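Local coordinates for RILP-like protein 2 (Mus musculus, PDB 4KP3) that takes part in cell shape and neuronal morphogenesis, promoting the formation and upkeep of dendritic spines and contributing to protein transport away from primary cilia, at residues G52-P55 with R56-R59. Numbering follows the deposited sequence.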
loop_
_atom_site.group_PDB
_atom_site.type_symbol
_atom_site.label_atom_id
_atom_site.label_comp_id
_atom_site.label_asym_id
_atom_site.label_seq_id
_atom_site.Cartn_x
_atom_site.Cartn_y
_atom_site.Cartn_z
ATOM N N GLY E 52 3.168 2.782 -13.117
ATOM C CA GLY E 52 2.507 2.785 -14.409
ATOM C C GLY E 52 1.010 2.560 -14.390
ATOM O O GLY E 52 0.364 2.647 -13.346
ATOM N N SER E 53 0.465 2.254 -15.565
ATOM C CA SER E 53 -0.981 2.193 -15.760
ATOM C C SER E 53 -1.552 0.776 -15.774
ATOM O O SER E 53 -2.683 0.571 -16.217
ATOM C CB SER E 53 -1.371 2.917 -17.052
ATOM O OG SER E 53 -1.065 4.299 -16.973
ATOM N N ASP E 54 -0.767 -0.192 -15.308
ATOM C CA ASP E 54 -1.252 -1.560 -15.126
ATOM C C ASP E 54 -2.542 -1.506 -14.303
ATOM O O ASP E 54 -2.555 -0.943 -13.210
ATOM C CB ASP E 54 -0.186 -2.392 -14.405
ATOM C CG ASP E 54 -0.429 -3.894 -14.505
ATOM O OD1 ASP E 54 -1.575 -4.315 -14.758
ATOM O OD2 ASP E 54 0.539 -4.661 -14.314
ATOM N N PRO E 55 -3.643 -2.057 -14.842
ATOM C CA PRO E 55 -4.943 -1.985 -14.160
ATOM C C PRO E 55 -4.963 -2.659 -12.790
ATOM O O PRO E 55 -5.837 -2.345 -11.984
ATOM C CB PRO E 55 -5.892 -2.708 -15.124
ATOM C CG PRO E 55 -5.002 -3.515 -16.015
ATOM C CD PRO E 55 -3.754 -2.710 -16.156
ATOM N N ARG E 56 -4.028 -3.564 -12.525
ATOM C CA ARG E 56 -3.953 -4.163 -11.200
ATOM C C ARG E 56 -3.078 -3.333 -10.259
ATOM O O ARG E 56 -3.142 -3.486 -9.039
ATOM C CB ARG E 56 -3.509 -5.633 -11.257
ATOM C CG ARG E 56 -2.265 -5.890 -12.067
ATOM C CD ARG E 56 -1.919 -7.371 -12.086
ATOM N NE ARG E 56 -0.665 -7.608 -12.796
ATOM C CZ ARG E 56 0.011 -8.752 -12.771
ATOM N NH1 ARG E 56 -0.439 -9.782 -12.067
ATOM N NH2 ARG E 56 1.144 -8.860 -13.451
ATOM N N VAL E 57 -2.271 -2.441 -10.824
ATOM C CA VAL E 57 -1.601 -1.434 -10.011
ATOM C C VAL E 57 -2.654 -0.449 -9.507
ATOM O O VAL E 57 -2.628 -0.031 -8.348
ATOM C CB VAL E 57 -0.486 -0.699 -10.790
ATOM C CG1 VAL E 57 -0.067 0.582 -10.074
ATOM C CG2 VAL E 57 0.712 -1.614 -10.982
ATOM N N THR E 58 -3.607 -0.114 -10.372
ATOM C CA THR E 58 -4.663 0.827 -10.018
ATOM C C THR E 58 -5.618 0.246 -8.972
ATOM O O THR E 58 -6.030 0.947 -8.046
ATOM C CB THR E 58 -5.443 1.307 -11.265
ATOM O OG1 THR E 58 -4.522 1.765 -12.259
ATOM C CG2 THR E 58 -6.370 2.444 -10.909
ATOM N N ARG E 59 -5.969 -1.029 -9.117
ATOM C CA ARG E 59 -6.787 -1.704 -8.112
ATOM C C ARG E 59 -6.093 -1.701 -6.759
ATOM O O ARG E 59 -6.722 -1.450 -5.730
ATOM C CB ARG E 59 -7.104 -3.138 -8.534
ATOM C CG ARG E 59 -8.150 -3.224 -9.622
ATOM C CD ARG E 59 -8.416 -4.654 -10.043
ATOM N NE ARG E 59 -9.043 -4.697 -11.361
ATOM C CZ ARG E 59 -9.412 -5.813 -11.979
ATOM N NH1 ARG E 59 -9.224 -6.988 -11.396
ATOM N NH2 ARG E 59 -9.972 -5.752 -13.181
#
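Asp54 and Arg56 meet at the N-terminus of helix 55-100, where Asp54 is the N-cap. Followed outward, the Asp54 side chain first sets CB against a methyl of Val57, at 3.6 Å from CG2. Asp54 CG stands anti to the backbone N (chi1 -164°), which brings the carboxylate round to the first turn. OD1 then accepts a weak but nearly straight bond from Arg56 N (3.4 Å, 172° at the hydrogen) and also rests on Arg56 CG. OD2, at the tip, makes a salt bridge to Arg56 NE at 3.5 Å, approaching the guanidinium at its edge, in plane, although the carboxylate is turned 48° from that group. Arg56 comes back toward Asp54 because CG sits between backbone N and carbonyl carbon, with the chain extended beyond. Behind the cap, Asp54 O takes the first helical bond, from Thr58 N at 3.1 Å and in the carbonyl plane; Val57 N and Thr58 OG1 add weak ones. Pro55 O accepts from Arg59 N (3.2 Å), the donor lying above the carbonyl plane. Leu51 of the second subunit packs on Val57, and Ala50 of that subunit on Arg56, placing this hairpin bend of the RH1 domain beside the dimer partner. An alanine in place of Asp54 would probably leave Arg56 N without its cap and the Arg56 guanidinium without this carboxylate. A negative charge at a helix start is likely to suit the helix dipole, and the same carboxylate probably offsets part of the arginine's charge, through contacts that are weak or long.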